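Local coordinates for protein multiheme cytochrome cf (PDB 6QVM) that probably passes electrons through a chain of c-type hemes from the cell surface layer to insoluble Fe(III) outside the cell, at residues 377-382 / 467-472; 391-396 / 556-561; 475-480 / 487-492. All blocks are in the same frame, centred on the assembly; numbering follows the deposited sequence.

Contact 1: residues 377-382 / 467-472; sequences IAASAT and FKLGIT. With HEC (heme c), chain I.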
loop_
_atom_site.group_PDB
_atom_site.type_symbol
_atom_site.label_atom_id
_atom_site.label_comp_id
_atom_site.label_asym_id
_atom_site.label_seq_id
_atom_site.Cartn_x
_atom_site.Cartn_y
_atom_site.Cartn_z
ATOM N N ILE A 377 -10.093 -0.463 -4.359
ATOM C CA ILE A 377 -8.636 -0.462 -4.440
ATOM C C ILE A 377 -8.078 -1.819 -4.035
ATOM O O ILE A 377 -6.965 -2.184 -4.427
ATOM C CB ILE A 377 -8.048 0.674 -3.593
ATOM C CG1 ILE A 377 -6.593 0.925 -3.981
ATOM C CG2 ILE A 377 -8.175 0.356 -2.111
ATOM C CD1 ILE A 377 -5.901 1.911 -3.067
ATOM N N ALA A 378 -8.828 -2.586 -3.244
ATOM C CA ALA A 378 -8.371 -3.902 -2.820
ATOM C C ALA A 378 -8.416 -4.929 -3.941
ATOM O O ALA A 378 -7.920 -6.045 -3.752
ATOM C CB ALA A 378 -9.206 -4.389 -1.634
ATOM N N ALA A 379 -8.989 -4.581 -5.091
ATOM C CA ALA A 379 -8.999 -5.486 -6.228
ATOM C C ALA A 379 -7.583 -5.698 -6.746
ATOM O O ALA A 379 -6.737 -4.802 -6.688
ATOM C CB ALA A 379 -9.887 -4.938 -7.345
ATOM N N SER A 380 -7.333 -6.905 -7.254
ATOM C CA SER A 380 -5.997 -7.259 -7.719
ATOM C C SER A 380 -5.520 -6.367 -8.853
ATOM O O SER A 380 -4.311 -6.272 -9.081
ATOM C CB SER A 380 -5.971 -8.716 -8.173
ATOM O OG SER A 380 -6.250 -9.582 -7.090
ATOM N N ALA A 381 -6.441 -5.716 -9.566
ATOM C CA ALA A 381 -6.047 -4.854 -10.675
ATOM C C ALA A 381 -5.187 -3.689 -10.204
ATOM O O ALA A 381 -4.411 -3.135 -10.989
ATOM C CB ALA A 381 -7.287 -4.337 -11.402
ATOM N N THR A 382 -5.322 -3.298 -8.933
ATOM C CA THR A 382 -4.466 -2.249 -8.384
ATOM C C THR A 382 -2.996 -2.636 -8.489
ATOM O O THR A 382 -2.132 -1.789 -8.749
ATOM C CB THR A 382 -4.856 -1.970 -6.935
ATOM O OG1 THR A 382 -6.202 -1.483 -6.893
ATOM C CG2 THR A 382 -3.929 -0.943 -6.302
ATOM N N PHE A 467 -21.076 -8.166 -1.063
ATOM C CA PHE A 467 -19.644 -8.322 -1.257
ATOM C C PHE A 467 -19.329 -8.664 -2.708
ATOM O O PHE A 467 -20.075 -9.402 -3.364
ATOM C CB PHE A 467 -19.098 -9.391 -0.310
ATOM C CG PHE A 467 -19.364 -9.093 1.144
ATOM C CD1 PHE A 467 -18.571 -8.188 1.831
ATOM C CD2 PHE A 467 -20.414 -9.697 1.818
ATOM C CE1 PHE A 467 -18.813 -7.896 3.165
ATOM C CE2 PHE A 467 -20.658 -9.414 3.158
ATOM C CZ PHE A 467 -19.855 -8.510 3.829
ATOM N N LYS A 468 -18.207 -8.129 -3.196
ATOM C CA LYS A 468 -17.910 -8.131 -4.617
ATOM C C LYS A 468 -16.495 -8.576 -4.959
ATOM O O LYS A 468 -16.136 -8.564 -6.144
ATOM C CB LYS A 468 -18.168 -6.734 -5.213
ATOM C CG LYS A 468 -17.760 -5.578 -4.310
ATOM N N LEU A 469 -15.693 -8.975 -3.978
ATOM C CA LEU A 469 -14.314 -9.380 -4.219
ATOM C C LEU A 469 -14.086 -10.809 -3.748
ATOM O O LEU A 469 -14.531 -11.198 -2.663
ATOM C CB LEU A 469 -13.312 -8.451 -3.512
ATOM C CG LEU A 469 -13.196 -7.001 -3.987
ATOM C CD1 LEU A 469 -12.227 -6.245 -3.090
ATOM C CD2 LEU A 469 -12.752 -6.919 -5.443
ATOM N N GLY A 470 -13.400 -11.591 -4.578
ATOM C CA GLY A 470 -12.848 -12.865 -4.159
ATOM C C GLY A 470 -11.563 -12.644 -3.395
ATOM O O GLY A 470 -11.387 -11.634 -2.710
ATOM N N ILE A 471 -10.648 -13.589 -3.511
ATOM C CA ILE A 471 -9.328 -13.427 -2.914
ATOM C C ILE A 471 -8.475 -12.570 -3.842
ATOM O O ILE A 471 -8.481 -12.756 -5.063
ATOM C CB ILE A 471 -8.686 -14.800 -2.656
ATOM C CG1 ILE A 471 -9.512 -15.589 -1.635
ATOM C CG2 ILE A 471 -7.249 -14.643 -2.193
ATOM C CD1 ILE A 471 -9.158 -17.056 -1.578
ATOM N N THR A 472 -7.756 -11.608 -3.271
ATOM C CA THR A 472 -6.952 -10.672 -4.041
ATOM C C THR A 472 -5.551 -10.604 -3.452
ATOM O O THR A 472 -5.236 -11.279 -2.468
ATOM C CB THR A 472 -7.571 -9.272 -4.058
ATOM O OG1 THR A 472 -7.642 -8.763 -2.720
ATOM C CG2 THR A 472 -8.973 -9.316 -4.655
HETATM FE FE HEC I . -2.598 2.458 0.962
HETATM C CHA HEC I . -5.567 1.333 2.257
HETATM C CHB HEC I . -2.807 5.230 3.023
HETATM C CHC HEC I . 0.525 3.437 -0.041
HETATM C CHD HEC I . -2.686 0.118 -1.546
HETATM N NA HEC I . -3.931 3.159 2.375
HETATM C C1A HEC I . -5.116 2.546 2.739
HETATM C C2A HEC I . -5.803 3.381 3.708
HETATM C C3A HEC I . -5.035 4.466 3.903
HETATM C C4A HEC I . -3.853 4.341 3.076
HETATM C CMA HEC I . -5.333 5.663 4.826
HETATM C CAA HEC I . -7.186 3.032 4.329
HETATM C CBA HEC I . -7.222 2.932 5.860
HETATM C CGA HEC I . -5.983 2.293 6.438
HETATM O O1A HEC I . -5.632 1.156 6.020
HETATM O O2A HEC I . -5.358 2.920 7.334
HETATM N NB HEC I . -1.377 4.056 1.382
HETATM C C1B HEC I . -1.621 5.023 2.347
HETATM C C2B HEC I . -0.410 5.795 2.522
HETATM C C3B HEC I . 0.519 5.317 1.661
HETATM C C4B HEC I . -0.076 4.198 0.941
HETATM C CMB HEC I . -0.304 7.004 3.479
HETATM C CAB HEC I . 1.970 5.825 1.448
HETATM C CBB HEC I . 2.777 5.842 2.766
HETATM N NC HEC I . -1.348 1.917 -0.554
HETATM C C1C HEC I . -0.074 2.417 -0.757
HETATM C C2C HEC I . 0.521 1.715 -1.881
HETATM C C3C HEC I . -0.309 0.700 -2.214
HETATM C C4C HEC I . -1.536 0.874 -1.442
HETATM C CMC HEC I . 2.001 1.887 -2.299
HETATM C CAC HEC I . -0.128 -0.364 -3.337
HETATM C CBC HEC I . 1.180 -1.188 -3.243
HETATM N ND HEC I . -3.931 0.971 0.424
HETATM C C1D HEC I . -3.718 0.088 -0.631
HETATM C C2D HEC I . -4.786 -0.877 -0.635
HETATM C C3D HEC I . -5.691 -0.501 0.543
HETATM C C4D HEC I . -5.078 0.657 1.152
HETATM C CMD HEC I . -4.970 -2.040 -1.623
HETATM C CAD HEC I . -6.964 -1.236 1.000
HETATM C CBD HEC I . -6.509 -2.092 2.184
HETATM C CGD HEC I . -7.390 -3.303 2.364
HETATM O O1D HEC I . -6.867 -4.346 2.850
HETATM O O2D HEC I . -8.603 -3.228 2.022
#
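Thr472 reaches over to the 377-382 segment with its hydroxyl, OG1 donating to the carbonyl O of Ala378 at 2.9 Å. The donor approaches at a C=O...donor angle of 159°, moderately tilted from the carbonyl plane. The side chain has turned OG1 between its own backbone N and carbonyl carbon (chi1 62°), which leaves CG2 to lie 4.1 Å from Ala379 CA. Beside this polar link Leu469 sets its forked end against two consecutive alanines: CD1 meets Ala378 CB at 3.8 Å, while CD2 meets Ala379 CB at 4.0 Å. Ser380 completes the interface, its OG lying 3.3 Å from Thr472 CA. Each segment runs straight into a CXXCH heme-attachment motif, so the contact joins the approaches to two heme sites of a multiheme cytochrome c. A third heme, that of chain I, packs against Ile377, whose CD1 comes 3.7 Å from HEC C1D. Behind the first shell, 377-382 is folded back on itself by Thr382 OG1, which donates to the carbonyl O of Ile377 at 2.7 Å. Tyr397 serves both sides, its OH hydrogen-bonded to Ser380 OG and to the carbonyl O of Ile471. Farther out, Asp438 and Ser436 hold the backbone of Leu469, and Thr475 OG1 takes the N-H of Thr472.

Contact 2: residues 391-396 / 556-561; sequences HHRGGE and NGYHYF. With CA (calcium ion), chain S; HEC (heme c), chain L.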
loop_
_atom_site.group_PDB
_atom_site.type_symbol
_atom_site.label_atom_id
_atom_site.label_comp_id
_atom_site.label_asym_id
_atom_site.label_seq_id
_atom_site.Cartn_x
_atom_site.Cartn_y
_atom_site.Cartn_z
ATOM N N HIS A 391 6.358 -11.849 -16.822
ATOM C CA HIS A 391 7.666 -11.820 -16.174
ATOM C C HIS A 391 7.577 -11.415 -14.708
ATOM O O HIS A 391 8.511 -11.682 -13.944
ATOM C CB HIS A 391 8.596 -10.854 -16.910
ATOM C CG HIS A 391 9.183 -11.411 -18.167
ATOM N ND1 HIS A 391 9.587 -10.614 -19.215
ATOM C CD2 HIS A 391 9.440 -12.686 -18.542
ATOM C CE1 HIS A 391 10.069 -11.374 -20.183
ATOM N NE2 HIS A 391 9.991 -12.635 -19.799
ATOM N N HIS A 392 6.478 -10.789 -14.299
ATOM C CA HIS A 392 6.370 -10.170 -12.985
ATOM C C HIS A 392 5.278 -10.871 -12.190
ATOM O O HIS A 392 4.118 -10.908 -12.614
ATOM C CB HIS A 392 6.113 -8.670 -13.131
ATOM C CG HIS A 392 7.168 -7.970 -13.932
ATOM N ND1 HIS A 392 6.904 -7.325 -15.122
ATOM C CD2 HIS A 392 8.499 -7.844 -13.725
ATOM C CE1 HIS A 392 8.026 -6.823 -15.607
ATOM N NE2 HIS A 392 9.010 -7.119 -14.776
ATOM N N ARG A 393 5.649 -11.395 -11.025
ATOM C CA ARG A 393 4.862 -12.424 -10.362
ATOM C C ARG A 393 3.618 -11.850 -9.694
ATOM O O ARG A 393 3.560 -10.670 -9.347
ATOM C CB ARG A 393 5.725 -13.152 -9.331
ATOM C CG ARG A 393 6.920 -13.900 -9.922
ATOM C CD ARG A 393 6.542 -15.278 -10.459
ATOM N NE ARG A 393 5.458 -15.223 -11.436
ATOM C CZ ARG A 393 5.617 -14.900 -12.717
ATOM N NH1 ARG A 393 6.822 -14.604 -13.181
ATOM N NH2 ARG A 393 4.572 -14.869 -13.533
ATOM N N GLY A 394 2.613 -12.710 -9.521
ATOM C CA GLY A 394 1.406 -12.349 -8.807
ATOM C C GLY A 394 0.161 -12.397 -9.671
ATOM O O GLY A 394 -0.828 -13.031 -9.296
ATOM N N GLY A 395 0.199 -11.739 -10.833
ATOM C CA GLY A 395 -0.993 -11.599 -11.653
ATOM C C GLY A 395 -1.592 -12.911 -12.126
ATOM O O GLY A 395 -2.802 -12.994 -12.344
ATOM N N GLU A 396 -0.767 -13.952 -12.280
ATOM C CA GLU A 396 -1.251 -15.215 -12.828
ATOM C C GLU A 396 -2.240 -15.923 -11.909
ATOM O O GLU A 396 -2.921 -16.846 -12.362
ATOM C CB GLU A 396 -0.081 -16.153 -13.119
ATOM C CG GLU A 396 0.703 -16.571 -11.877
ATOM C CD GLU A 396 1.908 -15.681 -11.607
ATOM O OE1 GLU A 396 2.928 -16.200 -11.101
ATOM O OE2 GLU A 396 1.835 -14.467 -11.907
ATOM N N ASN A 556 9.549 -20.906 -7.368
ATOM C CA ASN A 556 10.084 -19.665 -7.927
ATOM C C ASN A 556 9.099 -18.502 -7.798
ATOM O O ASN A 556 9.114 -17.572 -8.606
ATOM C CB ASN A 556 10.497 -19.862 -9.388
ATOM C CG ASN A 556 11.585 -20.905 -9.541
ATOM O OD1 ASN A 556 12.592 -20.878 -8.835
ATOM N ND2 ASN A 556 11.382 -21.838 -10.464
ATOM N N GLY A 557 8.216 -18.555 -6.800
ATOM C CA GLY A 557 7.249 -17.494 -6.596
ATOM C C GLY A 557 6.048 -17.527 -7.515
ATOM O O GLY A 557 5.244 -16.587 -7.488
ATOM N N TYR A 558 5.890 -18.574 -8.320
ATOM C CA TYR A 558 4.747 -18.644 -9.221
ATOM C C TYR A 558 3.445 -18.773 -8.439
ATOM O O TYR A 558 3.357 -19.528 -7.468
ATOM C CB TYR A 558 4.896 -19.819 -10.186
ATOM C CG TYR A 558 5.715 -19.499 -11.413
ATOM C CD1 TYR A 558 5.271 -18.564 -12.337
ATOM C CD2 TYR A 558 6.924 -20.133 -11.654
ATOM C CE1 TYR A 558 6.008 -18.271 -13.462
ATOM C CE2 TYR A 558 7.680 -19.833 -12.770
ATOM C CZ TYR A 558 7.212 -18.908 -13.677
ATOM O OH TYR A 558 7.950 -18.614 -14.800
ATOM N N HIS A 559 2.429 -18.024 -8.873
ATOM C CA HIS A 559 1.110 -18.034 -8.254
ATOM C C HIS A 559 0.104 -18.877 -9.032
ATOM O O HIS A 559 -1.102 -18.628 -8.947
ATOM C CB HIS A 559 0.576 -16.609 -8.106
ATOM C CG HIS A 559 1.295 -15.797 -7.074
ATOM N ND1 HIS A 559 2.659 -15.599 -7.097
ATOM C CD2 HIS A 559 0.836 -15.124 -5.992
ATOM C CE1 HIS A 559 3.012 -14.847 -6.069
ATOM N NE2 HIS A 559 1.923 -14.542 -5.384
ATOM N N TYR A 560 0.572 -19.858 -9.807
ATOM C CA TYR A 560 -0.366 -20.752 -10.477
ATOM C C TYR A 560 -0.951 -21.776 -9.516
ATOM O O TYR A 560 -2.075 -22.243 -9.729
ATOM C CB TYR A 560 0.314 -21.466 -11.645
ATOM C CG TYR A 560 0.647 -20.560 -12.812
ATOM C CD1 TYR A 560 -0.326 -20.197 -13.733
ATOM C CD2 TYR A 560 1.932 -20.064 -12.990
ATOM C CE1 TYR A 560 -0.034 -19.367 -14.799
ATOM C CE2 TYR A 560 2.234 -19.229 -14.055
ATOM C CZ TYR A 560 1.247 -18.892 -14.959
ATOM O OH TYR A 560 1.535 -18.069 -16.021
ATOM N N PHE A 561 -0.202 -22.137 -8.471
ATOM C CA PHE A 561 -0.627 -23.073 -7.431
ATOM C C PHE A 561 -0.834 -24.490 -7.956
ATOM O O PHE A 561 -1.091 -25.409 -7.172
ATOM C CB PHE A 561 -1.897 -22.572 -6.736
ATOM C CG PHE A 561 -1.697 -21.309 -5.947
ATOM C CD1 PHE A 561 -1.198 -21.355 -4.657
ATOM C CD2 PHE A 561 -2.007 -20.077 -6.496
ATOM C CE1 PHE A 561 -1.009 -20.196 -3.930
ATOM C CE2 PHE A 561 -1.822 -18.911 -5.773
ATOM C CZ PHE A 561 -1.322 -18.972 -4.487
HETATM CA CA CA S . -4.372 -11.637 -13.641
HETATM FE FE HEC L . 1.843 -13.177 -3.835
HETATM C CHA HEC L . 5.109 -14.149 -3.476
HETATM C CHB HEC L . 2.855 -10.423 -5.584
HETATM C CHC HEC L . -1.455 -12.459 -4.575
HETATM C CHD HEC L . 0.799 -15.395 -1.433
HETATM N NA HEC L . 3.647 -12.405 -4.396
HETATM C C1A HEC L . 4.881 -12.978 -4.168
HETATM C C2A HEC L . 5.884 -12.138 -4.796
HETATM C C3A HEC L . 5.259 -11.108 -5.376
HETATM C C4A HEC L . 3.843 -11.259 -5.135
HETATM C CMA HEC L . 5.939 -9.967 -6.156
HETATM C CAA HEC L . 7.402 -12.422 -4.809
HETATM C CBA HEC L . 7.613 -13.513 -5.864
HETATM C CGA HEC L . 9.051 -13.947 -5.904
HETATM O O1A HEC L . 9.711 -13.641 -6.929
HETATM O O2A HEC L . 9.535 -14.591 -4.933
HETATM N NB HEC L . 0.875 -11.714 -4.858
HETATM C C1B HEC L . 1.504 -10.720 -5.587
HETATM C C2B HEC L . 0.497 -10.042 -6.371
HETATM C C3B HEC L . -0.703 -10.584 -6.081
HETATM C C4B HEC L . -0.480 -11.661 -5.132
HETATM C CMB HEC L . 0.778 -8.849 -7.298
HETATM C CAB HEC L . -2.090 -10.199 -6.668
HETATM C CBB HEC L . -2.149 -10.360 -8.213
HETATM N NC HEC L . 0.015 -13.749 -3.073
HETATM C C1C HEC L . -1.220 -13.413 -3.606
HETATM C C2C HEC L . -2.244 -14.217 -2.965
HETATM C C3C HEC L . -1.621 -15.095 -2.145
HETATM C C4C HEC L . -0.194 -14.775 -2.170
HETATM C CMC HEC L . -3.745 -14.180 -3.350
HETATM C CAC HEC L . -2.260 -16.170 -1.216
HETATM C CBC HEC L . -3.114 -17.213 -1.976
HETATM N ND HEC L . 2.806 -14.552 -2.641
HETATM C C1D HEC L . 2.153 -15.371 -1.719
HETATM C C2D HEC L . 3.142 -16.195 -1.074
HETATM C C3D HEC L . 4.482 -15.812 -1.708
HETATM C C4D HEC L . 4.179 -14.791 -2.682
HETATM C CMD HEC L . 2.890 -17.247 0.021
HETATM C CAD HEC L . 5.855 -16.422 -1.381
HETATM C CBD HEC L . 6.182 -17.382 -2.525
HETATM C CGD HEC L . 7.431 -18.172 -2.224
HETATM O O1D HEC L . 8.167 -18.501 -3.193
HETATM O O2D HEC L . 7.691 -18.465 -1.024
HETATM O O HOH W 1 -4.278 -9.453 -14.874
HETATM O O HOH W 2 -2.336 -11.669 -15.052
HETATM O O HOH W 3 -6.723 -11.138 -14.738
#
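The two loops come nearest at Gly394 and His559, whose CA atoms are 5.7 Å apart, without a backbone-to-backbone hydrogen bond. Glu396 bridges them instead. Its CG sits between its backbone N and carbonyl carbon (chi1 64°) and the chain bends at chi2, laying CG over the Tyr560 ring in a CH-pi contact (3.8 Å to the centroid) while OE1 turns to accept from His559 N at 2.9 Å, nearly straight (176°). Arg393 NE meets the same oxygen on its syn side, slightly to the other side of the carboxylate plane, in a 2.7 Å salt bridge. Tyr558 CE1 sits over one face of the Arg393 guanidinium, 3.5 Å from CZ, the two planes inclined by 42°. Gly394 CA makes a CH-pi contact with a face of the His559 ring; a side chain on Gly394 would instead run into the porphyrin of chain L. His559 NE2 binds that heme's iron at 2.1 Å, with His477 as the second axial ligand, while Gly395 O binds calcium at 2.5 Å. The segments lead from helices 381-384 and 549-553 into strands 400-403 and 567-572, antiparallel neighbours in one sheet; Tyr560 rests on Ala590 of strand 589-593, and its OH bonds Asn572.

Contact 3: residues 475-480 / 487-492; sequences TCHSPH and KQLRKE. With HEC (heme c), chain L; PO4 (phosphate ion), chain T.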
loop_
_atom_site.group_PDB
_atom_site.type_symbol
_atom_site.label_atom_id
_atom_site.label_comp_id
_atom_site.label_asym_id
_atom_site.label_seq_id
_atom_site.Cartn_x
_atom_site.Cartn_y
_atom_site.Cartn_z
ATOM N N THR A 475 -5.242 -9.889 0.152
ATOM C CA THR A 475 -5.645 -10.957 1.058
ATOM C C THR A 475 -4.423 -11.583 1.719
ATOM O O THR A 475 -4.435 -11.885 2.918
ATOM C CB THR A 475 -6.444 -12.022 0.308
ATOM O OG1 THR A 475 -7.599 -11.431 -0.299
ATOM C CG2 THR A 475 -6.882 -13.121 1.253
ATOM N N CYS A 476 -3.351 -11.766 0.953
ATOM C CA CYS A 476 -2.129 -12.380 1.448
ATOM C C CYS A 476 -0.992 -11.395 1.678
ATOM O O CYS A 476 -0.150 -11.643 2.541
ATOM C CB CYS A 476 -1.652 -13.466 0.477
ATOM S SG CYS A 476 -2.872 -14.759 0.069
ATOM N N HIS A 477 -0.943 -10.287 0.939
ATOM C CA HIS A 477 0.145 -9.323 1.037
ATOM C C HIS A 477 -0.348 -8.024 1.654
ATOM O O HIS A 477 -1.452 -7.563 1.358
ATOM C CB HIS A 477 0.746 -9.010 -0.337
ATOM C CG HIS A 477 1.328 -10.194 -1.036
ATOM N ND1 HIS A 477 2.633 -10.601 -0.853
ATOM C CD2 HIS A 477 0.791 -11.045 -1.941
ATOM C CE1 HIS A 477 2.869 -11.662 -1.605
ATOM N NE2 HIS A 477 1.768 -11.951 -2.275
ATOM N N SER A 478 0.468 -7.438 2.505
ATOM C CA SER A 478 0.191 -6.079 2.935
ATOM C C SER A 478 0.776 -5.100 1.925
ATOM O O SER A 478 1.928 -5.264 1.511
ATOM C CB SER A 478 0.784 -5.812 4.306
ATOM O OG SER A 478 0.706 -4.431 4.620
ATOM N N PRO A 479 0.019 -4.083 1.499
ATOM C CA PRO A 479 0.584 -3.080 0.588
ATOM C C PRO A 479 1.407 -2.016 1.293
ATOM O O PRO A 479 2.027 -1.187 0.615
ATOM C CB PRO A 479 -0.662 -2.463 -0.054
ATOM C CG PRO A 479 -1.675 -2.529 1.031
ATOM C CD PRO A 479 -1.399 -3.807 1.803
ATOM N N HIS A 480 1.450 -2.032 2.625
ATOM C CA HIS A 480 1.960 -0.909 3.390
ATOM C C HIS A 480 3.171 -1.227 4.251
ATOM O O HIS A 480 3.854 -0.292 4.680
ATOM C CB HIS A 480 0.863 -0.338 4.301
ATOM C CG HIS A 480 -0.295 0.241 3.559
ATOM N ND1 HIS A 480 -1.599 0.059 3.964
ATOM C CD2 HIS A 480 -0.350 1.002 2.440
ATOM C CE1 HIS A 480 -2.408 0.689 3.133
ATOM N NE2 HIS A 480 -1.676 1.268 2.197
ATOM N N LYS A 487 8.322 -10.840 1.541
ATOM C CA LYS A 487 7.373 -10.561 0.461
ATOM C C LYS A 487 6.138 -9.823 0.965
ATOM O O LYS A 487 5.060 -9.915 0.369
ATOM C CB LYS A 487 6.962 -11.845 -0.263
ATOM C CG LYS A 487 8.144 -12.686 -0.751
ATOM C CD LYS A 487 9.100 -11.864 -1.605
ATOM C CE LYS A 487 10.300 -12.683 -2.039
ATOM N NZ LYS A 487 11.256 -11.873 -2.835
ATOM N N GLN A 488 6.294 -9.098 2.075
ATOM C CA GLN A 488 5.206 -8.339 2.689
ATOM C C GLN A 488 3.994 -9.219 2.977
ATOM O O GLN A 488 2.854 -8.749 2.954
ATOM C CB GLN A 488 4.822 -7.128 1.831
ATOM C CG GLN A 488 5.949 -6.103 1.701
ATOM C CD GLN A 488 5.598 -4.925 0.819
ATOM O OE1 GLN A 488 6.427 -4.450 0.047
ATOM N NE2 GLN A 488 4.370 -4.438 0.936
ATOM N N LEU A 489 4.237 -10.498 3.257
ATOM C CA LEU A 489 3.165 -11.406 3.631
ATOM C C LEU A 489 2.663 -11.078 5.032
ATOM O O LEU A 489 3.403 -10.567 5.880
ATOM C CB LEU A 489 3.653 -12.854 3.568
ATOM C CG LEU A 489 4.021 -13.396 2.186
ATOM C CD1 LEU A 489 4.765 -14.714 2.305
ATOM C CD2 LEU A 489 2.769 -13.568 1.338
ATOM N N ARG A 490 1.386 -11.380 5.272
ATOM C CA ARG A 490 0.781 -11.100 6.568
ATOM C C ARG A 490 1.066 -12.183 7.604
ATOM O O ARG A 490 0.901 -11.929 8.800
ATOM C CB ARG A 490 -0.728 -10.929 6.413
ATOM C CG ARG A 490 -1.113 -9.942 5.326
ATOM C CD ARG A 490 -2.612 -9.769 5.224
ATOM N NE ARG A 490 -2.962 -8.723 4.268
ATOM C CZ ARG A 490 -2.963 -7.421 4.548
ATOM N NH1 ARG A 490 -2.626 -6.995 5.756
ATOM N NH2 ARG A 490 -3.297 -6.541 3.617
ATOM N N LYS A 491 1.477 -13.375 7.177
ATOM C CA LYS A 491 1.749 -14.476 8.091
ATOM C C LYS A 491 2.923 -15.284 7.564
ATOM O O LYS A 491 3.363 -15.117 6.424
ATOM C CB LYS A 491 0.543 -15.409 8.268
ATOM C CG LYS A 491 -0.731 -14.770 8.806
ATOM C CD LYS A 491 -1.877 -15.772 8.750
ATOM C CE LYS A 491 -3.222 -15.118 9.003
ATOM N NZ LYS A 491 -3.514 -14.936 10.448
ATOM N N GLU A 492 3.415 -16.179 8.415
ATOM C CA GLU A 492 4.351 -17.193 7.959
ATOM C C GLU A 492 3.685 -18.020 6.859
ATOM O O GLU A 492 2.494 -18.335 6.961
ATOM C CB GLU A 492 4.781 -18.082 9.126
ATOM C CG GLU A 492 5.994 -18.961 8.858
HETATM FE FE HEC L . 1.843 -13.177 -3.835
HETATM C CHA HEC L . 5.109 -14.149 -3.476
HETATM C CHB HEC L . 2.855 -10.423 -5.584
HETATM C CHC HEC L . -1.455 -12.459 -4.575
HETATM C CHD HEC L . 0.799 -15.395 -1.433
HETATM N NA HEC L . 3.647 -12.405 -4.396
HETATM C C1A HEC L . 4.881 -12.978 -4.168
HETATM C C2A HEC L . 5.884 -12.138 -4.796
HETATM C C3A HEC L . 5.259 -11.108 -5.376
HETATM C C4A HEC L . 3.843 -11.259 -5.135
HETATM C CMA HEC L . 5.939 -9.967 -6.156
HETATM C CAA HEC L . 7.402 -12.422 -4.809
HETATM C CBA HEC L . 7.613 -13.513 -5.864
HETATM C CGA HEC L . 9.051 -13.947 -5.904
HETATM O O1A HEC L . 9.711 -13.641 -6.929
HETATM O O2A HEC L . 9.535 -14.591 -4.933
HETATM N NB HEC L . 0.875 -11.714 -4.858
HETATM C C1B HEC L . 1.504 -10.720 -5.587
HETATM C C2B HEC L . 0.497 -10.042 -6.371
HETATM C C3B HEC L . -0.703 -10.584 -6.081
HETATM C C4B HEC L . -0.480 -11.661 -5.132
HETATM C CMB HEC L . 0.778 -8.849 -7.298
HETATM C CAB HEC L . -2.090 -10.199 -6.668
HETATM C CBB HEC L . -2.149 -10.360 -8.213
HETATM N NC HEC L . 0.015 -13.749 -3.073
HETATM C C1C HEC L . -1.220 -13.413 -3.606
HETATM C C2C HEC L . -2.244 -14.217 -2.965
HETATM C C3C HEC L . -1.621 -15.095 -2.145
HETATM C C4C HEC L . -0.194 -14.775 -2.170
HETATM C CMC HEC L . -3.745 -14.180 -3.350
HETATM C CAC HEC L . -2.260 -16.170 -1.216
HETATM C CBC HEC L . -3.114 -17.213 -1.976
HETATM N ND HEC L . 2.806 -14.552 -2.641
HETATM C C1D HEC L . 2.153 -15.371 -1.719
HETATM C C2D HEC L . 3.142 -16.195 -1.074
HETATM C C3D HEC L . 4.482 -15.812 -1.708
HETATM C C4D HEC L . 4.179 -14.791 -2.682
HETATM C CMD HEC L . 2.890 -17.247 0.021
HETATM C CAD HEC L . 5.855 -16.422 -1.381
HETATM C CBD HEC L . 6.182 -17.382 -2.525
HETATM C CGD HEC L . 7.431 -18.172 -2.224
HETATM O O1D HEC L . 8.167 -18.501 -3.193
HETATM O O2D HEC L . 7.691 -18.465 -1.024
HETATM P P PO4 T . -1.802 -3.135 6.454
HETATM O O1 PO4 T . -0.350 -3.155 6.886
HETATM O O2 PO4 T . -2.643 -3.893 7.455
HETATM O O3 PO4 T . -2.291 -1.708 6.373
HETATM O O4 PO4 T . -1.967 -3.787 5.101
HETATM O O HOH W 4 4.897 -1.311 -0.060
#
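His477 and Leu489 form a single antiparallel bridge, a non-hydrogen-bonded pair flanked by Ser478 N to Gln488 O at 2.8 Å and Arg490 N to Cys476 O at 3.1 Å. Among the side-chain bonds, Gln488 NE2 donates to Ser478 O at 2.6 Å, and His477 ND1 donates in its ring plane to Lys487 O at 2.8 Å. The apolar part is Leu489, whose CD2 lies over a face of the His477 ring and also against the porphyrin. Covalent and metal bonds fix the heme of chain L: Cys476 SG is joined to CAC, and His477 NE2 binds iron at 2.0 Å, these being the last two residues of a CXXCH heme-attachment motif. Polar contacts gather round a phosphate, probably from the crystallisation liquor, which Lys483 also bonds. His480 ND1 donates a nearly straight hydrogen bond to its O3 at 3.1 Å, and Arg490, extended from CG to NE, holds O4 weakly through NH1 and NH2. Replacing Arg490 with an alanine would probably strip the anion of a positive neighbour and leave the carbonyl O of Val474, which NE bonds, without that donor. The Lys487 carbonyl fixes the rotation of the His477 imidazole and probably strengthens its electron donation to iron, tending to stabilise the ferric state.

From the N terminus, residues 377-382 open contact 1 and, after helix 381-384, residues 391-396 open contact 2. Contact 1 closes first, at 467-472, so its loop and that of contact 2 cross. Contact 3 follows directly in the sequence, pairing 475-480 with 487-492 in a short loop nested within the long one that contact 2 closes at 556-561. Contacts 2 and 3 meet at the heme of chain L. Contact 1, its centre about 17 Å from that of contact 2, ties the approach to helix 381-384 to the approach to helix 473-476; contact 3 joins the end of helix 473-476 to the lead-in of helix 493-500, and contact 2 ties together the loops leading into strands 400-403 and 567-572.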